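Local coordinates for protein exopolygalacturonase (Yersinia enterocolitica, PDB 2UVF) that probably removes galacturonic acid units from the ends of pectin-derived polygalacturonate chains, as a family 28 exo-acting glycoside hydrolase, at residues M487-K492 and V529-G534; Y430-H435 and M458-I463. All coordinates share one frame; numbering follows the deposited sequence.

Interaction 1: residues M487-K492 and V529-G534. With SO4 (sulfate ion), chain E.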
loop_
_atom_site.group_PDB
_atom_site.type_symbol
_atom_site.label_atom_id
_atom_site.label_comp_id
_atom_site.label_asym_id
_atom_site.label_seq_id
_atom_site.Cartn_x
_atom_site.Cartn_y
_atom_site.Cartn_z
ATOM N N MET A 487 7.889 7.002 13.738
ATOM C CA MET A 487 6.771 6.195 14.201
ATOM C C MET A 487 6.424 6.446 15.659
ATOM O O MET A 487 7.304 6.681 16.475
ATOM C CB MET A 487 7.059 4.713 13.980
ATOM C CG MET A 487 7.709 4.396 12.625
ATOM S SD MET A 487 7.516 2.668 12.120
ATOM C CE MET A 487 8.843 1.819 12.907
ATOM N N ARG A 488 5.133 6.405 15.977
ATOM C CA ARG A 488 4.687 6.740 17.333
ATOM C C ARG A 488 3.511 5.860 17.727
ATOM O O ARG A 488 2.571 5.696 16.955
ATOM C CB ARG A 488 4.326 8.238 17.437
ATOM C CG ARG A 488 3.565 8.642 18.686
ATOM C CD ARG A 488 3.623 10.125 18.992
ATOM N NE ARG A 488 3.654 10.298 20.454
ATOM C CZ ARG A 488 2.601 10.658 21.185
ATOM N NH1 ARG A 488 1.446 10.936 20.585
ATOM N NH2 ARG A 488 2.696 10.750 22.503
ATOM N N ASP A 489 3.568 5.297 18.928
ATOM C CA ASP A 489 2.450 4.530 19.467
ATOM C C ASP A 489 2.111 3.294 18.623
ATOM O O ASP A 489 0.942 2.944 18.461
ATOM C CB ASP A 489 1.216 5.424 19.647
ATOM C CG ASP A 489 1.385 6.458 20.743
ATOM O OD1 ASP A 489 2.314 6.355 21.549
ATOM O OD2 ASP A 489 0.568 7.382 20.823
ATOM N N LEU A 490 3.139 2.612 18.126
ATOM C CA LEU A 490 2.946 1.352 17.442
ATOM C C LEU A 490 2.238 0.401 18.382
ATOM O O LEU A 490 2.494 0.425 19.577
ATOM C CB LEU A 490 4.282 0.772 16.978
ATOM C CG LEU A 490 5.011 1.490 15.844
ATOM C CD1 LEU A 490 6.240 0.695 15.495
ATOM C CD2 LEU A 490 4.099 1.675 14.627
ATOM N N ALA A 491 1.312 -0.395 17.864
ATOM C CA ALA A 491 0.496 -1.250 18.742
ATOM C C ALA A 491 1.170 -2.577 19.066
ATOM O O ALA A 491 0.841 -3.196 20.079
ATOM C CB ALA A 491 -0.916 -1.473 18.165
ATOM N N LYS A 492 2.119 -3.019 18.237
ATOM C CA LYS A 492 2.791 -4.293 18.518
ATOM C C LYS A 492 4.311 -4.212 18.510
ATOM O O LYS A 492 4.948 -4.283 19.564
ATOM C CB LYS A 492 2.349 -5.404 17.551
ATOM C CG LYS A 492 0.880 -5.774 17.547
ATOM C CD LYS A 492 0.713 -7.048 16.670
ATOM C CE LYS A 492 -0.754 -7.440 16.450
ATOM N NZ LYS A 492 -1.643 -7.234 17.642
ATOM N N VAL A 529 11.257 5.405 16.861
ATOM C CA VAL A 529 9.971 5.014 17.391
ATOM C C VAL A 529 9.852 5.545 18.809
ATOM O O VAL A 529 10.722 5.290 19.645
ATOM C CB VAL A 529 9.785 3.461 17.473
ATOM C CG1 VAL A 529 8.378 3.115 17.989
ATOM C CG2 VAL A 529 10.051 2.787 16.148
ATOM N N ASP A 530 8.764 6.266 19.069
ATOM C CA ASP A 530 8.367 6.616 20.429
ATOM C C ASP A 530 7.117 5.829 20.805
ATOM O O ASP A 530 6.044 6.063 20.258
ATOM C CB ASP A 530 8.101 8.110 20.554
ATOM C CG ASP A 530 7.829 8.552 21.993
ATOM O OD1 ASP A 530 8.069 7.802 22.972
ATOM O OD2 ASP A 530 7.358 9.686 22.141
ATOM N N ASN A 531 7.285 4.904 21.748
ATOM C CA ASN A 531 6.212 4.079 22.292
ATOM C C ASN A 531 5.798 2.939 21.387
ATOM O O ASN A 531 5.533 3.123 20.190
ATOM C CB ASN A 531 4.973 4.906 22.671
ATOM C CG ASN A 531 5.284 6.021 23.656
ATOM O OD1 ASN A 531 4.699 7.105 23.582
ATOM N ND2 ASN A 531 6.192 5.759 24.581
ATOM N N SER A 532 5.769 1.757 21.981
ATOM C CA SER A 532 5.185 0.575 21.379
ATOM C C SER A 532 4.435 -0.026 22.557
ATOM O O SER A 532 5.056 -0.374 23.573
ATOM C CB SER A 532 6.265 -0.374 20.904
ATOM O OG SER A 532 5.893 -1.036 19.704
ATOM N N THR A 533 3.109 -0.103 22.438
ATOM C CA THR A 533 2.234 -0.464 23.549
ATOM C C THR A 533 1.913 -1.973 23.588
ATOM O O THR A 533 1.128 -2.426 24.424
ATOM C CB THR A 533 0.922 0.370 23.529
ATOM O OG1 THR A 533 -0.036 -0.227 22.647
ATOM C CG2 THR A 533 1.183 1.834 23.081
ATOM N N GLY A 534 2.506 -2.741 22.681
ATOM C CA GLY A 534 2.332 -4.198 22.681
ATOM C C GLY A 534 3.183 -4.876 23.747
ATOM O O GLY A 534 3.726 -4.211 24.629
HETATM S S SO4 E . 5.567 10.879 24.836
HETATM O O1 SO4 E . 5.286 11.708 23.655
HETATM O O2 SO4 E . 5.380 11.704 26.033
HETATM O O3 SO4 E . 4.638 9.744 24.883
HETATM O O4 SO4 E . 6.953 10.399 24.796
HETATM O O HOH W 1 -0.969 1.776 20.439
#
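Met487 O is gripped from several sides: Asp530 N donates to it at 3.0 Å, the CA-H of Val529 approaches with CA 3.3 Å away, and Gln107 adds a side-chain N-H from outside the pair. This is a rung of parallel strand pairing between successive coils of a beta-helix. The ladder continues with Asp489 N donating to Asp530 O at 2.9 Å, passes a weak bond from Leu490 N to Asn531 O at the corner of the chain, and resumes where Thr533 N meets Leu490 O at 3.0 Å. A water joins Asp489 O to the hydroxyl of Thr533.

On one face, Val529 spreads its two methyls over separate partners. CG2 meets Met487 CE at 3.6 Å, while CG1 reaches Leu490 CD1 at 4.1 Å, the leucine lying at about a right angle to the valine; Val494 covers Met487 and Val529.

The opposite face is polar. With CG anti to the backbone N (chi1 167°) and a bend at chi3, Arg488 runs alongside Asp530, their guanidinium and carboxylate planes turned 53° apart. Its NH2 donates to two oxygens of a sulfate, at 3.0 Å to O1 and somewhat farther to O3, which lies in the plane at the guanidinium edge. Asn562 bonds to Asp530 OD1, and Asp530 OD2 lies 2.8 Å from sulfate O4. Two acidic oxygens this close would probably favour a proton on Asp530, raising its pKa, an effect that Arg488 would partly oppose.

Interaction 2: residues Y430-H435 and M458-I463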
loop_
_atom_site.group_PDB
_atom_site.type_symbol
_atom_site.label_atom_id
_atom_site.label_comp_id
_atom_site.label_asym_id
_atom_site.label_seq_id
_atom_site.Cartn_x
_atom_site.Cartn_y
_atom_site.Cartn_z
ATOM N N TYR A 430 1.121 8.631 5.250
ATOM C CA TYR A 430 0.767 8.570 6.671
ATOM C C TYR A 430 0.025 7.262 6.984
ATOM O O TYR A 430 -1.068 7.030 6.489
ATOM C CB TYR A 430 -0.096 9.765 7.024
ATOM C CG TYR A 430 -0.410 9.919 8.492
ATOM C CD1 TYR A 430 0.470 10.558 9.349
ATOM C CD2 TYR A 430 -1.619 9.450 9.016
ATOM C CE1 TYR A 430 0.149 10.717 10.707
ATOM C CE2 TYR A 430 -1.935 9.592 10.334
ATOM C CZ TYR A 430 -1.059 10.229 11.187
ATOM O OH TYR A 430 -1.413 10.392 12.526
ATOM N N PHE A 431 0.628 6.404 7.797
ATOM C CA PHE A 431 -0.017 5.153 8.192
ATOM C C PHE A 431 -0.647 5.367 9.554
ATOM O O PHE A 431 0.047 5.787 10.479
ATOM C CB PHE A 431 0.992 3.993 8.242
ATOM C CG PHE A 431 1.722 3.776 6.952
ATOM C CD1 PHE A 431 1.264 2.848 6.027
ATOM C CD2 PHE A 431 2.884 4.496 6.662
ATOM C CE1 PHE A 431 1.937 2.645 4.813
ATOM C CE2 PHE A 431 3.570 4.303 5.463
ATOM C CZ PHE A 431 3.100 3.371 4.531
ATOM N N ARG A 432 -1.956 5.175 9.661
ATOM C CA ARG A 432 -2.608 5.167 10.953
ATOM C C ARG A 432 -2.759 3.702 11.369
ATOM O O ARG A 432 -1.780 3.000 11.434
ATOM C CB ARG A 432 -3.937 5.939 10.936
ATOM C CG ARG A 432 -4.380 6.446 12.311
ATOM C CD ARG A 432 -5.608 7.344 12.207
ATOM N NE ARG A 432 -6.197 7.625 13.508
ATOM C CZ ARG A 432 -6.978 6.784 14.184
ATOM N NH1 ARG A 432 -7.459 7.142 15.375
ATOM N NH2 ARG A 432 -7.267 5.575 13.687
ATOM N N MET A 433 -3.969 3.232 11.627
ATOM C CA MET A 433 -4.142 1.825 12.019
ATOM C C MET A 433 -4.003 0.869 10.849
ATOM O O MET A 433 -4.209 1.244 9.688
ATOM C CB MET A 433 -5.438 1.596 12.831
ATOM C CG MET A 433 -5.433 2.446 14.080
ATOM S SD MET A 433 -6.637 2.145 15.327
ATOM C CE MET A 433 -6.366 0.423 15.698
ATOM N N GLY A 434 -3.611 -0.361 11.170
ATOM C CA GLY A 434 -3.422 -1.406 10.168
ATOM C C GLY A 434 -2.454 -2.419 10.728
ATOM O O GLY A 434 -1.814 -2.156 11.728
ATOM N N HIS A 435 -2.338 -3.570 10.077
ATOM C CA HIS A 435 -1.606 -4.696 10.629
ATOM C C HIS A 435 -0.112 -4.573 10.367
ATOM O O HIS A 435 0.679 -5.355 10.888
ATOM C CB HIS A 435 -2.127 -6.022 10.044
ATOM C CG HIS A 435 -3.479 -6.423 10.530
ATOM N ND1 HIS A 435 -4.386 -5.525 11.057
ATOM C CD2 HIS A 435 -4.095 -7.631 10.539
ATOM C CE1 HIS A 435 -5.496 -6.165 11.379
ATOM N NE2 HIS A 435 -5.351 -7.440 11.059
ATOM N N MET A 458 4.237 6.874 10.775
ATOM C CA MET A 458 3.289 5.862 11.250
ATOM C C MET A 458 2.804 6.218 12.653
ATOM O O MET A 458 3.615 6.441 13.553
ATOM C CB MET A 458 3.939 4.479 11.298
ATOM C CG MET A 458 4.363 3.911 9.977
ATOM S SD MET A 458 5.823 4.708 9.275
ATOM C CE MET A 458 6.123 3.533 7.972
ATOM N N TYR A 459 1.487 6.257 12.826
ATOM C CA TYR A 459 0.884 6.547 14.119
ATOM C C TYR A 459 -0.217 5.539 14.396
ATOM O O TYR A 459 -1.176 5.493 13.656
ATOM C CB TYR A 459 0.341 7.993 14.127
ATOM C CG TYR A 459 -0.394 8.344 15.392
ATOM C CD1 TYR A 459 0.249 8.318 16.629
ATOM C CD2 TYR A 459 -1.735 8.698 15.358
ATOM C CE1 TYR A 459 -0.453 8.625 17.818
ATOM C CE2 TYR A 459 -2.435 9.023 16.524
ATOM C CZ TYR A 459 -1.789 8.987 17.737
ATOM O OH TYR A 459 -2.499 9.278 18.877
ATOM N N LEU A 460 -0.045 4.715 15.435
ATOM C CA LEU A 460 -1.022 3.694 15.916
ATOM C C LEU A 460 -1.044 2.386 15.121
ATOM O O LEU A 460 -1.799 1.440 15.458
ATOM C CB LEU A 460 -2.463 4.237 16.063
ATOM C CG LEU A 460 -2.717 5.419 17.007
ATOM C CD1 LEU A 460 -4.166 5.873 16.843
ATOM C CD2 LEU A 460 -2.398 5.121 18.453
ATOM N N THR A 461 -0.205 2.328 14.082
ATOM C CA THR A 461 -0.076 1.129 13.226
ATOM C C THR A 461 0.427 -0.021 14.103
ATOM O O THR A 461 1.050 0.242 15.120
ATOM C CB THR A 461 0.926 1.401 12.068
ATOM O OG1 THR A 461 0.915 2.802 11.760
ATOM C CG2 THR A 461 0.574 0.586 10.812
ATOM N N ASP A 462 0.167 -1.272 13.729
ATOM C CA ASP A 462 0.621 -2.406 14.541
ATOM C C ASP A 462 2.148 -2.567 14.474
ATOM O O ASP A 462 2.814 -2.777 15.497
ATOM C CB ASP A 462 -0.069 -3.720 14.119
ATOM C CG ASP A 462 -1.508 -3.812 14.584
ATOM O OD1 ASP A 462 -1.997 -2.850 15.199
ATOM O OD2 ASP A 462 -2.160 -4.850 14.333
ATOM N N ILE A 463 2.686 -2.480 13.258
ATOM C CA ILE A 463 4.059 -2.844 12.974
ATOM C C ILE A 463 4.555 -1.894 11.895
ATOM O O ILE A 463 3.788 -1.518 11.022
ATOM C CB ILE A 463 4.173 -4.384 12.558
ATOM C CG1 ILE A 463 3.727 -5.289 13.717
ATOM C CG2 ILE A 463 5.593 -4.756 12.139
ATOM C CD1 ILE A 463 3.456 -6.758 13.369
HETATM O O HOH W 2 -3.216 -0.295 14.210
HETATM O O HOH W 3 -0.679 -6.907 13.296
#
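A corner of the parallel beta-helix repeats from one coil to the next here: each segment leaves a short strand, turns, and heads for another face of the solenoid. The strands join through Tyr459 N, whose hydrogen points almost straight at Phe431 O (2.8 Å, N-H...O 171°). Past the strand, a side chain takes over the linkage. Thr461 OG1 donates to Arg432 O at 2.7 Å, in the plane of that carbonyl; a chi1 of -28°, well off a staggered value, puts the hydroxyl there. Backbone pairing returns when Asp462 N donates to Gly434 O at 3.0 Å.

Inside the coil, Met458 and Phe431 lie side by side in a Met-aromatic contact. A bend at chi2 (73°) folds the methionine along the ring, bringing CE to 3.6 Å from Phe431 CD2, with the sulfur oblique to the ring.

On the other side, Leu460 serves two flat groups. Its CD1 sits over one face of the Arg432 guanidinium, 3.8 Å from NH1, and its CG lies over the centre of the Tyr459 ring. The guanidinium is held by salt bridges to Glu285 and Asp399. Glu285 also bonds to Tyr430 OH, which rests 3.3 Å from Tyr459 CD2.

Water ties the far end together: one molecule donates both to Asp462 OD2, at 2.7 Å, and to His435 O, and another accepts from Gly434 N.

Strand 397-399 flanks the pair through Phe398, whose ring meets that of Phe431, and strand 476-490 lies beyond the second segment, with Phe482 and Met487 against Met458.

Interactions 1 and 2 lie along the same run of beta-helix corners, their centres 9 Å apart, separated by one step, the pairing of 458-463 with 487-492. These middle two segments touch directly: Ala491 N lies 2.8 Å from Thr461 O and Lys492 N 2.8 Å from Asp462 O, both probable hydrogen bonds. Asp489 OD2 also packs against Tyr459 CE1 at 3.4 Å. Beyond the corners the chain leads toward the sugar pocket, since strand 438-441 carries Gly441 and strand 463-470 carries Lys468, both lining it. The side chain of Lys492 is about 11 Å from a bound galacturonate, whereas the side chain of His435 comes within about 2 Å of a nickel ion.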